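PDB 1O89: YHDH from Escherichia coli, which probably catalyses the NADPH-dependent reduction of acrylyl-CoA to propanoyl-CoA, as a homodimeric member of the zinc-containing alcohol dehydrogenase family. Local coordinates for residues 131-145 with 300-312. Numbering follows the deposited sequence.
Sequences VAMPQGLDARKAMII and WQRLVADLPESFY
In this medium-chain dehydrogenase/reductase fold, the link from strand 131-132, which pairs with strand 103-107 in the mixed beta-sheet, into the first turns of helix 139-161 packs against the C-terminal end of helix 293-306 and residues 307-312, where Ile145 is a knob in a hole formed by Trp300, Leu303, Phe311 and Tyr312. With CG1 anti to the carbonyl carbon (chi1 -65°), Ile145 sends CD1 to the indole edge, 3.6 Å from Trp300 CZ3, while its CG2 lies 3.9 Å from Leu303 CD1; the branch at CB lets one residue meet both. Leu137 divides its methyls between two aromatic residues, CD1 3.6 Å from Trp300 CE3 and CD2 3.7 Å from Tyr312 CE1. Gly136, in the type II turn Pro134-Leu137, has a positive phi, at which a CB would press on the carbonyl O of Gln135 and also on Val304 CG1. The extended Lys141 chain crosses the Tyr312 ring at about a right angle, CG 3.7 Å from CD1 of the tyrosine. An alanine in place of Tyr312 would probably leave Leu137 CD2 and the lysine's methylenes without their aromatic partner and open a gap beside Ile145. Beyond the methylenes, Lys141 NZ stands over the Tyr312 ring face in a cation-pi contact, 4.8 Å from its centroid and 14° off the normal.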
loop_
_atom_site.group_PDB
_atom_site.type_symbol
_atom_site.label_atom_id
_atom_site.label_comp_id
_atom_site.label_asym_id
_atom_site.label_seq_id
_atom_site.Cartn_x
_atom_site.Cartn_y
_atom_site.Cartn_z
ATOM N N VAL A 131 19.358 14.865 13.564
ATOM C CA VAL A 131 20.183 13.912 12.861
ATOM C C VAL A 131 21.627 14.395 12.906
ATOM O O VAL A 131 21.925 15.529 12.504
ATOM C CB VAL A 131 19.730 13.753 11.398
ATOM C CG1 VAL A 131 20.616 12.736 10.666
ATOM C CG2 VAL A 131 18.271 13.341 11.343
ATOM N N ALA A 132 22.518 13.529 13.389
ATOM C CA ALA A 132 23.954 13.789 13.335
ATOM C C ALA A 132 24.349 14.004 11.881
ATOM O O ALA A 132 23.956 13.225 11.018
ATOM C CB ALA A 132 24.731 12.626 13.929
ATOM N N MET A 133 25.101 15.072 11.617
ATOM C CA MET A 133 25.484 15.424 10.254
ATOM C C MET A 133 26.146 14.198 9.657
ATOM O O MET A 133 27.161 13.759 10.174
ATOM C CB MET A 133 26.452 16.617 10.228
ATOM C CG MET A 133 26.727 17.200 8.837
ATOM S SD MET A 133 25.241 18.086 8.151
ATOM C CE MET A 133 25.096 17.381 6.827
ATOM N N PRO A 134 25.559 13.617 8.610
ATOM C CA PRO A 134 26.162 12.448 7.954
ATOM C C PRO A 134 27.477 12.791 7.264
ATOM O O PRO A 134 27.649 13.920 6.783
ATOM C CB PRO A 134 25.110 12.042 6.909
ATOM C CG PRO A 134 23.870 12.752 7.290
ATOM C CD PRO A 134 24.287 13.997 7.970
ATOM N N GLN A 135 28.386 11.819 7.215
ATOM C CA GLN A 135 29.660 11.992 6.534
ATOM C C GLN A 135 29.405 12.305 5.069
ATOM O O GLN A 135 28.618 11.627 4.413
ATOM C CB GLN A 135 30.514 10.721 6.644
ATOM C CG GLN A 135 30.948 10.369 8.072
ATOM C CD GLN A 135 32.050 9.314 8.111
ATOM O OE1 GLN A 135 33.195 9.614 8.464
ATOM N NE2 GLN A 135 31.705 8.074 7.750
ATOM N N GLY A 136 30.065 13.340 4.560
ATOM C CA GLY A 136 29.923 13.732 3.172
ATOM C C GLY A 136 28.951 14.876 2.948
ATOM O O GLY A 136 28.854 15.384 1.843
ATOM N N LEU A 137 28.226 15.278 3.980
ATOM C CA LEU A 137 27.333 16.429 3.887
ATOM C C LEU A 137 27.773 17.511 4.848
ATOM O O LEU A 137 28.392 17.223 5.866
ATOM C CB LEU A 137 25.892 16.050 4.246
ATOM C CG LEU A 137 24.890 15.528 3.220
ATOM C CD1 LEU A 137 23.508 15.563 3.846
ATOM C CD2 LEU A 137 24.914 16.315 1.920
ATOM N N ASP A 138 27.414 18.752 4.525
ATOM C CA ASP A 138 27.502 19.881 5.463
ATOM C C ASP A 138 26.140 20.591 5.579
ATOM O O ASP A 138 25.153 20.191 4.948
ATOM C CB ASP A 138 28.643 20.846 5.067
ATOM C CG ASP A 138 28.421 21.524 3.709
ATOM O OD1 ASP A 138 27.262 21.739 3.307
ATOM O OD2 ASP A 138 29.356 21.910 2.975
ATOM N N ALA A 139 26.087 21.627 6.413
ATOM C CA ALA A 139 24.853 22.369 6.680
ATOM C C ALA A 139 24.188 22.903 5.399
ATOM O O ALA A 139 23.004 22.729 5.190
ATOM C CB ALA A 139 25.165 23.531 7.644
ATOM N N ARG A 140 24.966 23.537 4.528
ATOM C CA ARG A 140 24.410 24.113 3.308
ATOM C C ARG A 140 23.834 23.031 2.395
ATOM O O ARG A 140 22.704 23.141 1.946
ATOM C CB ARG A 140 25.468 24.930 2.558
ATOM C CG ARG A 140 24.919 25.830 1.463
ATOM C CD ARG A 140 25.945 26.838 0.932
ATOM N NE ARG A 140 25.362 27.727 -0.061
ATOM C CZ ARG A 140 25.183 27.421 -1.351
ATOM N NH1 ARG A 140 25.523 26.227 -1.841
ATOM N NH2 ARG A 140 24.649 28.323 -2.166
ATOM N N LYS A 141 24.621 21.996 2.123
ATOM C CA LYS A 141 24.181 20.892 1.279
ATOM C C LYS A 141 22.938 20.231 1.867
ATOM O O LYS A 141 22.015 19.889 1.138
ATOM C CB LYS A 141 25.290 19.840 1.120
ATOM C CG LYS A 141 26.501 20.305 0.329
ATOM C CD LYS A 141 27.555 19.199 0.239
ATOM C CE LYS A 141 28.718 19.585 -0.671
ATOM N NZ LYS A 141 29.401 18.378 -1.259
ATOM N N ALA A 142 22.911 20.065 3.181
ATOM C CA ALA A 142 21.775 19.424 3.837
ATOM C C ALA A 142 20.497 20.222 3.617
ATOM O O ALA A 142 19.440 19.657 3.437
ATOM C CB ALA A 142 22.032 19.239 5.325
ATOM N N MET A 143 20.589 21.538 3.623
ATOM C CA MET A 143 19.404 22.354 3.399
ATOM C C MET A 143 19.023 22.440 1.935
ATOM O O MET A 143 17.864 22.653 1.636
ATOM C CB MET A 143 19.595 23.745 3.993
ATOM C CG MET A 143 19.751 23.702 5.498
ATOM S SD MET A 143 18.259 23.062 6.264
ATOM C CE MET A 143 18.661 21.400 6.584
ATOM N N ILE A 144 19.994 22.299 1.032
ATOM C CA ILE A 144 19.702 22.169 -0.387
ATOM C C ILE A 144 18.839 20.920 -0.615
ATOM O O ILE A 144 17.822 20.994 -1.302
ATOM C CB ILE A 144 20.997 22.092 -1.220
ATOM C CG1 ILE A 144 21.671 23.465 -1.283
ATOM C CG2 ILE A 144 20.708 21.569 -2.664
ATOM C CD1 ILE A 144 23.091 23.414 -1.772
ATOM N N ILE A 145 19.236 19.796 -0.013
ATOM C CA ILE A 145 18.483 18.540 -0.116
ATOM C C ILE A 145 17.097 18.775 0.473
ATOM O O ILE A 145 16.085 18.660 -0.222
ATOM C CB ILE A 145 19.195 17.370 0.644
ATOM C CG1 ILE A 145 20.540 17.017 0.004
ATOM C CG2 ILE A 145 18.331 16.122 0.665
ATOM C CD1 ILE A 145 21.427 16.157 0.927
ATOM N N TRP A 300 19.269 9.572 5.088
ATOM C CA TRP A 300 20.278 10.600 4.879
ATOM C C TRP A 300 21.562 9.979 4.360
ATOM O O TRP A 300 22.235 10.580 3.534
ATOM C CB TRP A 300 20.541 11.429 6.146
ATOM C CG TRP A 300 19.510 12.498 6.326
ATOM C CD1 TRP A 300 18.463 12.477 7.187
ATOM C CD2 TRP A 300 19.397 13.719 5.584
ATOM N NE1 TRP A 300 17.709 13.613 7.046
ATOM C CE2 TRP A 300 18.257 14.394 6.065
ATOM C CE3 TRP A 300 20.165 14.327 4.577
ATOM C CZ2 TRP A 300 17.858 15.636 5.580
ATOM C CZ3 TRP A 300 19.771 15.557 4.091
ATOM C CH2 TRP A 300 18.623 16.205 4.596
ATOM N N GLN A 301 21.909 8.794 4.855
ATOM C CA GLN A 301 23.091 8.076 4.379
ATOM C C GLN A 301 22.931 7.720 2.895
ATOM O O GLN A 301 23.864 7.852 2.110
ATOM C CB GLN A 301 23.296 6.799 5.195
ATOM C CG GLN A 301 24.675 6.224 5.089
ATOM C CD GLN A 301 24.730 4.894 4.348
ATOM O OE1 GLN A 301 23.987 4.668 3.371
ATOM N NE2 GLN A 301 25.633 4.015 4.795
ATOM N N ARG A 302 21.732 7.278 2.532
ATOM C CA ARG A 302 21.409 6.919 1.157
ATOM C C ARG A 302 21.486 8.127 0.207
ATOM O O ARG A 302 21.942 7.989 -0.932
ATOM C CB ARG A 302 20.016 6.275 1.091
ATOM C CG ARG A 302 19.979 4.810 1.572
ATOM C CD ARG A 302 20.802 3.863 0.727
ATOM N NE ARG A 302 20.367 3.906 -0.666
ATOM C CZ ARG A 302 19.357 3.197 -1.170
ATOM N NH1 ARG A 302 18.669 2.334 -0.416
ATOM N NH2 ARG A 302 19.042 3.335 -2.452
ATOM N N LEU A 303 21.065 9.301 0.683
ATOM C CA LEU A 303 21.140 10.529 -0.113
ATOM C C LEU A 303 22.579 10.900 -0.451
ATOM O O LEU A 303 22.858 11.405 -1.529
ATOM C CB LEU A 303 20.479 11.686 0.628
ATOM C CG LEU A 303 18.963 11.667 0.555
ATOM C CD1 LEU A 303 18.357 12.396 1.745
ATOM C CD2 LEU A 303 18.521 12.276 -0.747
ATOM N N VAL A 304 23.495 10.663 0.474
ATOM C CA VAL A 304 24.891 10.964 0.230
ATOM C C VAL A 304 25.470 10.041 -0.843
ATOM O O VAL A 304 26.202 10.490 -1.708
ATOM C CB VAL A 304 25.721 10.848 1.512
ATOM C CG1 VAL A 304 27.199 10.965 1.200
ATOM C CG2 VAL A 304 25.304 11.920 2.478
ATOM N N ALA A 305 25.121 8.758 -0.782
ATOM C CA ALA A 305 25.625 7.782 -1.738
ATOM C C ALA A 305 24.995 7.890 -3.131
ATOM O O ALA A 305 25.647 7.554 -4.114
ATOM C CB ALA A 305 25.456 6.364 -1.187
ATOM N N ASP A 306 23.751 8.369 -3.228
ATOM C CA ASP A 306 22.994 8.286 -4.485
ATOM C C ASP A 306 22.655 9.598 -5.173
ATOM O O ASP A 306 22.162 9.587 -6.304
ATOM C CB ASP A 306 21.684 7.544 -4.259
ATOM C CG ASP A 306 21.889 6.135 -3.785
ATOM O OD1 ASP A 306 22.967 5.532 -4.039
ATOM O OD2 ASP A 306 21.003 5.556 -3.142
ATOM N N LEU A 307 22.875 10.721 -4.503
ATOM C CA LEU A 307 22.609 12.013 -5.123
ATOM C C LEU A 307 23.840 12.333 -5.953
ATOM O O LEU A 307 24.944 12.270 -5.419
ATOM C CB LEU A 307 22.381 13.091 -4.063
ATOM C CG LEU A 307 21.144 13.991 -4.150
ATOM C CD1 LEU A 307 19.889 13.238 -4.474
ATOM C CD2 LEU A 307 21.000 14.753 -2.839
ATOM N N PRO A 308 23.687 12.639 -7.245
ATOM C CA PRO A 308 24.854 13.000 -8.068
ATOM C C PRO A 308 25.479 14.319 -7.603
ATOM O O PRO A 308 24.818 15.105 -6.925
ATOM C CB PRO A 308 24.283 13.154 -9.497
ATOM C CG PRO A 308 22.815 12.881 -9.424
ATOM C CD PRO A 308 22.424 12.696 -8.001
ATOM N N GLU A 309 26.733 14.557 -7.970
ATOM C CA GLU A 309 27.398 15.824 -7.627
ATOM C C GLU A 309 26.735 17.029 -8.297
ATOM O O GLU A 309 26.632 18.102 -7.688
ATOM C CB GLU A 309 28.895 15.783 -7.963
ATOM C CG GLU A 309 29.727 14.890 -7.039
ATOM C CD GLU A 309 29.428 15.094 -5.556
ATOM O OE1 GLU A 309 30.053 15.986 -4.935
ATOM O OE2 GLU A 309 28.567 14.362 -5.009
ATOM N N SER A 310 26.263 16.841 -9.529
ATOM C CA SER A 310 25.576 17.900 -10.278
ATOM C C SER A 310 24.311 18.412 -9.582
ATOM O O SER A 310 23.835 19.513 -9.873
ATOM C CB SER A 310 25.221 17.410 -11.688
ATOM O OG SER A 310 24.423 16.235 -11.640
ATOM N N PHE A 311 23.769 17.609 -8.671
ATOM C CA PHE A 311 22.613 18.010 -7.892
ATOM C C PHE A 311 22.937 19.134 -6.883
ATOM O O PHE A 311 22.099 20.013 -6.647
ATOM C CB PHE A 311 22.043 16.791 -7.166
ATOM C CG PHE A 311 20.868 17.107 -6.306
ATOM C CD1 PHE A 311 19.595 17.204 -6.855
ATOM C CD2 PHE A 311 21.034 17.327 -4.948
ATOM C CE1 PHE A 311 18.501 17.505 -6.052
ATOM C CE2 PHE A 311 19.950 17.626 -4.143
ATOM C CZ PHE A 311 18.683 17.711 -4.695
ATOM N N TYR A 312 24.135 19.090 -6.284
ATOM C CA TYR A 312 24.545 20.063 -5.257
ATOM C C TYR A 312 24.994 21.399 -5.837
ATOM O O TYR A 312 24.825 22.438 -5.188
ATOM C CB TYR A 312 25.694 19.514 -4.390
ATOM C CG TYR A 312 25.368 18.272 -3.589
ATOM C CD1 TYR A 312 24.741 18.358 -2.348
ATOM C CD2 TYR A 312 25.705 17.012 -4.068
ATOM C CE1 TYR A 312 24.442 17.210 -1.608
ATOM C CE2 TYR A 312 25.417 15.867 -3.345
ATOM C CZ TYR A 312 24.784 15.968 -2.114
ATOM O OH TYR A 312 24.484 14.836 -1.389
#